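Local coordinates for protein ketosynthase (Streptomyces sp. MSC090213JE08, PDB 6KXD) that probably catalyses decarboxylative condensation of an acyl chain with malonyl units on acyl carrier protein, extending it to a 3-oxoacyl product in a highly reducing type II polyketide synthase, at residues T13-V25 and Y81-A93; T165-V177 and G335-I347. One frame throughout, in Å; residues are numbered along the deposited sequence.

Contact 1 (T13-V25 and Y81-A93)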
loop_
_atom_site.group_PDB
_atom_site.type_symbol
_atom_site.label_atom_id
_atom_site.label_comp_id
_atom_site.label_asym_id
_atom_site.label_seq_id
_atom_site.Cartn_x
_atom_site.Cartn_y
_atom_site.Cartn_z
ATOM N N THR A 13 -8.119 15.870 13.632
ATOM C CA THR A 13 -8.531 15.968 15.019
ATOM C C THR A 13 -7.615 15.198 15.969
ATOM O O THR A 13 -7.737 15.360 17.181
ATOM C CB THR A 13 -9.975 15.496 15.165
ATOM O OG1 THR A 13 -10.055 14.187 14.609
ATOM C CG2 THR A 13 -10.935 16.418 14.450
ATOM N N GLY A 14 -6.718 14.344 15.461
ATOM C CA GLY A 14 -5.829 13.605 16.352
ATOM C C GLY A 14 -4.528 13.241 15.666
ATOM O O GLY A 14 -4.517 12.988 14.466
ATOM N N PHE A 15 -3.440 13.281 16.433
ATOM C CA PHE A 15 -2.127 12.878 15.996
ATOM C C PHE A 15 -1.561 11.873 16.977
ATOM O O PHE A 15 -1.587 12.091 18.194
ATOM C CB PHE A 15 -1.132 14.044 15.958
ATOM C CG PHE A 15 -1.452 15.161 14.997
ATOM C CD1 PHE A 15 -2.045 14.908 13.774
ATOM C CD2 PHE A 15 -1.094 16.471 15.293
ATOM C CE1 PHE A 15 -2.308 15.936 12.884
ATOM C CE2 PHE A 15 -1.333 17.495 14.394
ATOM C CZ PHE A 15 -1.944 17.227 13.190
ATOM N N GLY A 16 -1.050 10.778 16.437
ATOM C CA GLY A 16 -0.324 9.830 17.188
ATOM C C GLY A 16 1.057 9.682 16.597
ATOM O O GLY A 16 1.168 9.515 15.392
ATOM N N VAL A 17 2.079 9.676 17.456
ATOM C CA VAL A 17 3.488 9.716 17.032
ATOM C C VAL A 17 4.333 8.797 17.913
ATOM O O VAL A 17 4.357 8.964 19.143
ATOM C CB VAL A 17 4.066 11.145 17.093
ATOM C CG1 VAL A 17 5.538 11.135 16.666
ATOM C CG2 VAL A 17 3.267 12.145 16.286
ATOM N N ILE A 18 5.058 7.891 17.254
ATOM C CA ILE A 18 6.145 7.100 17.736
ATOM C C ILE A 18 7.333 7.432 16.848
ATOM O O ILE A 18 7.338 7.030 15.706
ATOM C CB ILE A 18 5.884 5.590 17.624
ATOM C CG1 ILE A 18 4.652 5.118 18.402
ATOM C CG2 ILE A 18 7.126 4.832 18.030
ATOM C CD1 ILE A 18 4.913 4.910 19.864
ATOM N N SER A 19 8.334 8.137 17.362
ATOM C CA SER A 19 9.403 8.604 16.481
ATOM C C SER A 19 10.722 8.599 17.239
ATOM O O SER A 19 10.746 8.548 18.481
ATOM C CB SER A 19 9.094 9.983 15.935
ATOM O OG SER A 19 9.614 10.999 16.776
ATOM N N SER A 20 11.786 8.724 16.448
ATOM C CA SER A 20 13.148 8.743 16.909
ATOM C C SER A 20 13.433 10.030 17.694
ATOM O O SER A 20 14.448 10.050 18.347
ATOM C CB SER A 20 14.112 8.557 15.751
ATOM O OG SER A 20 14.005 9.648 14.859
ATOM N N ILE A 21 12.566 11.061 17.612
ATOM C CA ILE A 21 12.749 12.338 18.293
ATOM C C ILE A 21 11.619 12.615 19.288
ATOM O O ILE A 21 11.445 13.784 19.727
ATOM C CB ILE A 21 12.910 13.515 17.311
ATOM C CG1 ILE A 21 11.613 13.891 16.584
ATOM C CG2 ILE A 21 14.048 13.215 16.350
ATOM C CD1 ILE A 21 11.701 15.149 15.778
ATOM N N GLY A 22 10.846 11.587 19.648
ATOM C CA GLY A 22 9.751 11.800 20.565
ATOM C C GLY A 22 8.522 10.957 20.262
ATOM O O GLY A 22 8.202 10.671 19.107
ATOM N N THR A 23 7.831 10.594 21.339
ATOM C CA THR A 23 6.638 9.739 21.354
ATOM C C THR A 23 5.498 10.555 21.957
ATOM O O THR A 23 5.633 11.101 23.045
ATOM C CB THR A 23 6.926 8.455 22.138
ATOM O OG1 THR A 23 7.876 7.674 21.414
ATOM C CG2 THR A 23 5.679 7.636 22.387
ATOM N N GLY A 24 4.399 10.678 21.218
ATOM C CA GLY A 24 3.289 11.529 21.552
ATOM C C GLY A 24 3.447 12.912 20.964
ATOM O O GLY A 24 4.558 13.318 20.667
ATOM N N VAL A 25 2.312 13.593 20.788
ATOM C CA VAL A 25 2.211 14.862 20.116
ATOM C C VAL A 25 3.097 15.896 20.836
ATOM O O VAL A 25 3.710 16.764 20.174
ATOM C CB VAL A 25 0.739 15.319 19.995
ATOM C CG1 VAL A 25 0.086 15.637 21.331
ATOM C CG2 VAL A 25 0.598 16.510 19.067
ATOM N N TYR A 81 4.299 -0.226 16.338
ATOM C CA TYR A 81 4.320 1.189 16.267
ATOM C C TYR A 81 3.012 1.751 15.724
ATOM O O TYR A 81 2.514 2.809 16.201
ATOM C CB TYR A 81 5.451 1.673 15.369
ATOM C CG TYR A 81 6.850 1.418 15.851
ATOM C CD1 TYR A 81 7.143 1.195 17.187
ATOM C CD2 TYR A 81 7.919 1.497 14.971
ATOM C CE1 TYR A 81 8.444 0.983 17.606
ATOM C CE2 TYR A 81 9.227 1.313 15.388
ATOM C CZ TYR A 81 9.490 1.075 16.724
ATOM O OH TYR A 81 10.748 0.862 17.198
ATOM N N ALA A 82 2.443 1.056 14.730
ATOM C CA ALA A 82 1.268 1.540 14.066
ATOM C C ALA A 82 0.117 1.623 15.085
ATOM O O ALA A 82 -0.592 2.646 15.198
ATOM C CB ALA A 82 0.910 0.610 12.952
ATOM N N VAL A 83 0.003 0.531 15.834
ATOM C CA VAL A 83 -1.096 0.365 16.808
ATOM C C VAL A 83 -0.915 1.408 17.923
ATOM O O VAL A 83 -1.878 2.092 18.294
ATOM C CB VAL A 83 -1.141 -1.076 17.359
ATOM C CG1 VAL A 83 -2.168 -1.216 18.473
ATOM C CG2 VAL A 83 -1.457 -2.109 16.294
ATOM N N ALA A 84 0.316 1.545 18.443
ATOM C CA ALA A 84 0.588 2.550 19.477
ATOM C C ALA A 84 0.233 3.963 18.989
ATOM O O ALA A 84 -0.457 4.685 19.678
ATOM C CB ALA A 84 2.016 2.415 19.957
ATOM N N ALA A 85 0.698 4.378 17.790
ATOM C CA ALA A 85 0.397 5.659 17.292
ATOM C C ALA A 85 -1.110 5.820 17.071
ATOM O O ALA A 85 -1.642 6.930 17.235
ATOM C CB ALA A 85 1.163 5.924 16.010
ATOM N N ALA A 86 -1.783 4.758 16.626
ATOM C CA ALA A 86 -3.198 4.819 16.407
ATOM C C ALA A 86 -3.912 5.097 17.739
ATOM O O ALA A 86 -4.781 5.961 17.774
ATOM C CB ALA A 86 -3.695 3.539 15.805
ATOM N N ARG A 87 -3.545 4.337 18.773
ATOM C CA ARG A 87 -4.078 4.543 20.154
ATOM C C ARG A 87 -3.894 6.020 20.500
ATOM O O ARG A 87 -4.837 6.716 20.757
ATOM C CB ARG A 87 -3.418 3.556 21.120
ATOM C CG ARG A 87 -3.687 3.823 22.597
ATOM C CD ARG A 87 -5.095 3.454 22.983
ATOM N NE ARG A 87 -5.321 2.010 22.947
ATOM C CZ ARG A 87 -6.533 1.476 22.989
ATOM N NH1 ARG A 87 -7.584 2.267 23.137
ATOM N NH2 ARG A 87 -6.704 0.179 22.828
ATOM N N MET A 88 -2.649 6.494 20.440
ATOM C CA MET A 88 -2.339 7.863 20.764
ATOM C C MET A 88 -3.199 8.830 19.962
ATOM O O MET A 88 -3.642 9.829 20.468
ATOM C CB MET A 88 -0.880 8.190 20.461
ATOM C CG MET A 88 0.051 7.557 21.407
ATOM S SD MET A 88 1.725 8.101 20.987
ATOM C CE MET A 88 2.473 6.486 20.983
ATOM N N ALA A 89 -3.383 8.540 18.669
ATOM C CA ALA A 89 -4.056 9.453 17.819
ATOM C C ALA A 89 -5.529 9.541 18.228
ATOM O O ALA A 89 -6.082 10.631 18.205
ATOM C CB ALA A 89 -3.932 9.021 16.385
ATOM N N VAL A 90 -6.153 8.400 18.520
ATOM C CA VAL A 90 -7.556 8.437 18.866
ATOM C C VAL A 90 -7.700 9.056 20.268
ATOM O O VAL A 90 -8.587 9.898 20.460
ATOM C CB VAL A 90 -8.276 7.091 18.711
ATOM C CG1 VAL A 90 -8.298 6.651 17.254
ATOM C CG2 VAL A 90 -7.735 5.997 19.606
ATOM N N ASP A 91 -6.763 8.753 21.161
ATOM C CA ASP A 91 -6.654 9.474 22.464
ATOM C C ASP A 91 -6.633 10.982 22.182
ATOM O O ASP A 91 -7.476 11.745 22.683
ATOM C CB ASP A 91 -5.447 8.971 23.267
ATOM C CG ASP A 91 -5.639 7.569 23.825
ATOM O OD1 ASP A 91 -6.775 7.086 23.783
ATOM O OD2 ASP A 91 -4.650 6.967 24.283
ATOM N N ASP A 92 -5.694 11.398 21.329
ATOM C CA ASP A 92 -5.466 12.794 21.002
ATOM C C ASP A 92 -6.707 13.393 20.348
ATOM O O ASP A 92 -6.905 14.594 20.407
ATOM C CB ASP A 92 -4.268 12.968 20.062
ATOM C CG ASP A 92 -3.866 14.417 19.850
ATOM O OD1 ASP A 92 -3.402 15.049 20.830
ATOM O OD2 ASP A 92 -4.022 14.902 18.717
ATOM N N ALA A 93 -7.542 12.565 19.710
ATOM C CA ALA A 93 -8.714 13.106 19.056
ATOM C C ALA A 93 -9.902 13.189 20.031
ATOM O O ALA A 93 -10.908 13.754 19.668
ATOM C CB ALA A 93 -9.069 12.281 17.850
#
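The Tyr81 ring carries Ile18 CG2 on one face, 3.7 Å above its plane and displaced toward the rim, a CH-pi contact. At its far end Tyr81 OH bonds to Glu233. The second flat group, the Asp92 carboxylate, receives Phe15 N at OD2 (2.9 Å) on the anti side, 34° out of plane; OD1 faces Val25 CG1 at 3.6 Å. CG stands anti to the Asp92 backbone N (chi1 -172°), which turns the carboxylate to the strand, and OD2 has a second partner in His254. Replacing Asp92 by alanine removes the carboxylate, which would probably leave Phe15 N and His254 without their shared acceptor. Two glycines permit the close approach: Gly16 CA lies 3.2 Å from Ala85 O in a nearly straight CA-H...O contact, where a CB would clash, and Gly14 CA meets Ala89 O at 3.5 Å. Met88 SD rests 3.3 Å from Val17 O. The axes of strand 13-19 and helix 81-93 come within 5.5 Å at 149°, so they run roughly antiparallel. Strand 10-19 pairs with strand 234-242, whose Ala235 and Ile237 also touch Ala85, while helix 147-156 packs on Val83 and Ala86.

Contact 2 (T165-V177 and G335-I347)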
loop_
_atom_site.group_PDB
_atom_site.type_symbol
_atom_site.label_atom_id
_atom_site.label_comp_id
_atom_site.label_asym_id
_atom_site.label_seq_id
_atom_site.Cartn_x
_atom_site.Cartn_y
_atom_site.Cartn_z
ATOM N N THR A 165 -3.428 -1.304 3.811
ATOM C CA THR A 165 -2.056 -0.861 3.919
ATOM C C THR A 165 -1.567 -0.422 2.541
ATOM O O THR A 165 -1.650 -1.187 1.610
ATOM C CB THR A 165 -1.147 -1.989 4.387
ATOM O OG1 THR A 165 -1.683 -2.332 5.663
ATOM C CG2 THR A 165 0.295 -1.568 4.549
ATOM N N VAL A 166 -1.091 0.814 2.470
ATOM C CA VAL A 166 -0.578 1.357 1.247
ATOM C C VAL A 166 0.947 1.147 1.240
ATOM O O VAL A 166 1.686 1.613 2.105
ATOM C CB VAL A 166 -1.004 2.816 1.079
ATOM C CG1 VAL A 166 -0.391 3.385 -0.183
ATOM C CG2 VAL A 166 -2.538 2.918 1.039
ATOM N N THR A 167 1.431 0.464 0.223
ATOM C CA THR A 167 2.841 0.071 0.172
ATOM C C THR A 167 3.530 0.885 -0.933
ATOM O O THR A 167 4.029 0.315 -1.848
ATOM C CB THR A 167 2.995 -1.427 -0.050
ATOM O OG1 THR A 167 2.406 -1.807 -1.292
ATOM C CG2 THR A 167 2.359 -2.221 1.085
ATOM N N THR A 168 3.460 2.202 -0.813
ATOM C CA THR A 168 4.112 3.112 -1.750
ATOM C C THR A 168 5.326 3.745 -1.054
ATOM O O THR A 168 5.663 4.957 -1.240
ATOM C CB THR A 168 3.103 4.120 -2.301
ATOM O OG1 THR A 168 2.563 4.868 -1.212
ATOM C CG2 THR A 168 1.982 3.483 -3.087
ATOM N N ALA A 169 5.922 2.961 -0.159
ATOM C CA ALA A 169 7.215 3.289 0.469
ATOM C C ALA A 169 7.225 4.692 1.104
ATOM O O ALA A 169 6.402 5.009 1.981
ATOM C CB ALA A 169 8.291 3.031 -0.537
ATOM N N CYS A 170 8.177 5.570 0.737
ATOM C CA CYS A 170 8.318 6.852 1.451
ATOM C C CYS A 170 7.115 7.771 1.288
ATOM O O CYS A 170 6.882 8.686 2.141
ATOM C CB CYS A 170 9.506 7.639 0.939
ATOM S SG CYS A 170 10.791 6.505 0.416
ATOM N N ALA A 171 6.326 7.521 0.236
ATOM C CA ALA A 171 5.200 8.355 -0.027
ATOM C C ALA A 171 3.949 7.802 0.656
ATOM O O ALA A 171 2.917 8.409 0.596
ATOM C CB ALA A 171 4.981 8.476 -1.515
ATOM N N ALA A 172 4.073 6.665 1.335
ATOM C CA ALA A 172 2.900 5.888 1.698
ATOM C C ALA A 172 2.052 6.665 2.712
ATOM O O ALA A 172 0.848 6.666 2.622
ATOM C CB ALA A 172 3.335 4.530 2.175
ATOM N N GLY A 173 2.675 7.388 3.648
ATOM C CA GLY A 173 1.920 8.204 4.612
ATOM C C GLY A 173 1.006 9.230 3.948
ATOM O O GLY A 173 -0.110 9.349 4.266
ATOM N N ASN A 174 1.528 9.954 2.965
ATOM C CA ASN A 174 0.791 10.934 2.226
ATOM C C ASN A 174 -0.301 10.265 1.383
ATOM O O ASN A 174 -1.411 10.782 1.285
ATOM C CB ASN A 174 1.705 11.738 1.302
ATOM C CG ASN A 174 2.245 12.997 1.946
ATOM O OD1 ASN A 174 1.891 13.299 3.091
ATOM N ND2 ASN A 174 3.157 13.668 1.247
ATOM N N TYR A 175 0.033 9.130 0.765
ATOM C CA TYR A 175 -1.011 8.379 0.034
ATOM C C TYR A 175 -2.166 8.047 0.964
ATOM O O TYR A 175 -3.350 8.122 0.580
ATOM C CB TYR A 175 -0.514 7.055 -0.501
ATOM C CG TYR A 175 0.169 7.122 -1.834
ATOM C CD1 TYR A 175 1.417 7.704 -1.976
ATOM C CD2 TYR A 175 -0.422 6.549 -2.940
ATOM C CE1 TYR A 175 2.047 7.718 -3.205
ATOM C CE2 TYR A 175 0.205 6.537 -4.163
ATOM C CZ TYR A 175 1.449 7.123 -4.296
ATOM O OH TYR A 175 2.030 7.100 -5.535
ATOM N N SER A 176 -1.798 7.631 2.175
ATOM C CA SER A 176 -2.781 7.137 3.141
ATOM C C SER A 176 -3.683 8.282 3.616
ATOM O O SER A 176 -4.888 8.111 3.711
ATOM C CB SER A 176 -2.068 6.428 4.291
ATOM O OG SER A 176 -1.443 5.227 3.862
ATOM N N VAL A 177 -3.086 9.443 3.942
ATOM C CA VAL A 177 -3.821 10.609 4.358
ATOM C C VAL A 177 -4.747 11.039 3.216
ATOM O O VAL A 177 -5.918 11.336 3.434
ATOM C CB VAL A 177 -2.874 11.755 4.787
ATOM C CG1 VAL A 177 -3.631 13.042 5.000
ATOM C CG2 VAL A 177 -2.075 11.421 6.040
ATOM N N GLY A 335 15.798 11.169 10.333
ATOM C CA GLY A 335 16.313 10.229 9.407
ATOM C C GLY A 335 15.175 9.821 8.474
ATOM O O GLY A 335 14.103 10.455 8.458
ATOM N N HIS A 336 15.403 8.779 7.704
ATOM C CA HIS A 336 14.413 8.374 6.723
ATOM C C HIS A 336 13.585 7.249 7.338
ATOM O O HIS A 336 14.048 6.102 7.343
ATOM C CB HIS A 336 15.098 7.959 5.423
ATOM C CG HIS A 336 14.126 7.754 4.312
ATOM N ND1 HIS A 336 12.758 7.630 4.545
ATOM C CD2 HIS A 336 14.303 7.667 2.979
ATOM C CE1 HIS A 336 12.137 7.454 3.387
ATOM N NE2 HIS A 336 13.067 7.465 2.408
ATOM N N SER A 337 12.400 7.581 7.832
ATOM C CA SER A 337 11.567 6.621 8.578
ATOM C C SER A 337 10.645 5.839 7.629
ATOM O O SER A 337 9.608 5.321 8.038
ATOM C CB SER A 337 10.812 7.298 9.675
ATOM O OG SER A 337 9.958 8.312 9.194
ATOM N N MET A 338 11.047 5.765 6.357
ATOM C CA MET A 338 10.468 4.870 5.370
ATOM C C MET A 338 8.951 5.138 5.294
ATOM O O MET A 338 8.500 6.288 5.050
ATOM C CB MET A 338 10.839 3.430 5.737
ATOM C CG MET A 338 12.341 3.182 5.819
ATOM S SD MET A 338 13.230 3.845 4.343
ATOM C CE MET A 338 14.914 3.616 4.925
ATOM N N GLY A 339 8.130 4.121 5.527
ATOM C CA GLY A 339 6.699 4.281 5.344
ATOM C C GLY A 339 6.123 5.297 6.300
ATOM O O GLY A 339 5.111 5.939 6.004
ATOM N N ALA A 340 6.827 5.527 7.411
ATOM C CA ALA A 340 6.347 6.518 8.361
ATOM C C ALA A 340 6.709 7.943 7.928
ATOM O O ALA A 340 6.210 8.917 8.506
ATOM C CB ALA A 340 6.913 6.216 9.714
ATOM N N ALA A 341 7.617 8.073 6.961
ATOM C CA ALA A 341 8.282 9.338 6.769
ATOM C C ALA A 341 7.274 10.425 6.450
ATOM O O ALA A 341 7.249 11.420 7.146
ATOM C CB ALA A 341 9.370 9.254 5.749
ATOM N N SER A 342 6.413 10.218 5.445
ATOM C CA SER A 342 5.528 11.265 5.040
ATOM C C SER A 342 4.407 11.467 6.065
ATOM O O SER A 342 3.842 12.528 6.109
ATOM C CB SER A 342 4.980 11.044 3.616
ATOM O OG SER A 342 4.470 9.734 3.425
ATOM N N ALA A 343 4.083 10.435 6.865
ATOM C CA ALA A 343 3.061 10.552 7.866
ATOM C C ALA A 343 3.577 11.431 9.020
ATOM O O ALA A 343 2.874 12.355 9.440
ATOM C CB ALA A 343 2.645 9.206 8.371
ATOM N N LEU A 344 4.800 11.132 9.455
ATOM C CA LEU A 344 5.525 11.961 10.466
ATOM C C LEU A 344 5.750 13.371 9.922
ATOM O O LEU A 344 5.498 14.322 10.624
ATOM C CB LEU A 344 6.820 11.276 10.890
ATOM C CG LEU A 344 6.614 10.038 11.761
ATOM C CD1 LEU A 344 7.893 9.237 11.941
ATOM C CD2 LEU A 344 5.963 10.405 13.100
ATOM N N GLY A 345 6.048 13.510 8.628
ATOM C CA GLY A 345 6.077 14.842 7.986
ATOM C C GLY A 345 4.747 15.557 8.024
ATOM O O GLY A 345 4.662 16.786 8.327
ATOM N N ALA A 346 3.668 14.843 7.675
ATOM C CA ALA A 346 2.348 15.412 7.729
ATOM C C ALA A 346 2.040 15.954 9.133
ATOM O O ALA A 346 1.399 17.002 9.262
ATOM C CB ALA A 346 1.303 14.387 7.316
ATOM N N ILE A 347 2.377 15.175 10.165
ATOM C CA ILE A 347 2.062 15.573 11.526
ATOM C C ILE A 347 2.883 16.831 11.857
ATOM O O ILE A 347 2.345 17.798 12.379
ATOM C CB ILE A 347 2.281 14.434 12.524
ATOM C CG1 ILE A 347 1.275 13.316 12.269
ATOM C CG2 ILE A 347 2.153 14.942 13.967
ATOM C CD1 ILE A 347 1.554 12.062 13.056
#
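Cys170 meets His336 just before helix 172-185 begins, an arrangement consistent with the Cys-His-His active site of thiolase-fold beta-ketoacyl synthases; His301, from a loop, also touches Cys170. The sulfur-aromatic contact comes first. Cys170 SG approaches the edge of the imidazole near its plane, 3.2 Å from His336 NE2, and Cys170 CB lies in plane at the same edge. One face of that ring is covered by Met338 SD, 3.8 Å above its centre, a neighbour from its own segment. With chi1 at -170°, the His336 side chain extends opposite its own amide nitrogen, and this carries the ring toward Cys170.

Close approach without polar bonds forms the second group. Gly339 CA points a hydrogen at Ala169 O across 3.5 Å. Gly173 CA sits 3.8 Å from Ala343 N, a spot where a CB would clash, and this lets helices 172-177 and 341-347 approach to 7.0 Å between axes at 63°. Asn174 CG packs 3.8 Å from Ser342 CB.

Polar contacts come last. Gly339 N bonds to Asp198. Asn174 OD1 accepts from Asn390 ND2, and its ND2 donates to Ala400 O, tying the pair to strands 387-394 and 398-405. Tyr175 OH bonds to Asn171 O of a neighbouring subunit, so the same helix also reaches the subunit interface. Ser342 OG joins the two segments: it donates to Cys170 O at 2.9 Å, tilted 28° from the carbonyl plane, and accepts from Asn174 N at 3.0 Å.

The centres of contacts 1 and 2 lie about 14 Å apart, yet their segments touch directly. Phe15 and Val17 point away from helix 81-93, and both meet helix 341-355: Phe15 CG is 3.8 Å from Ile347 CG2, and Val17 CG1 is 3.7 Å from Leu344 CD2. Strand 10-19 therefore has helix 81-93 on one face and helix 341-355 on the other, as expected for the layered thiolase fold. Strand 234-242, neighbour of strand 10-19 in the sheet, also touches contact 2, with Leu238 against Val177 and Ala346. The centre of contact 2, which holds the probable active-site pair, is about 3 Å from the centre of the chain; that of contact 1 is about 12 Å away.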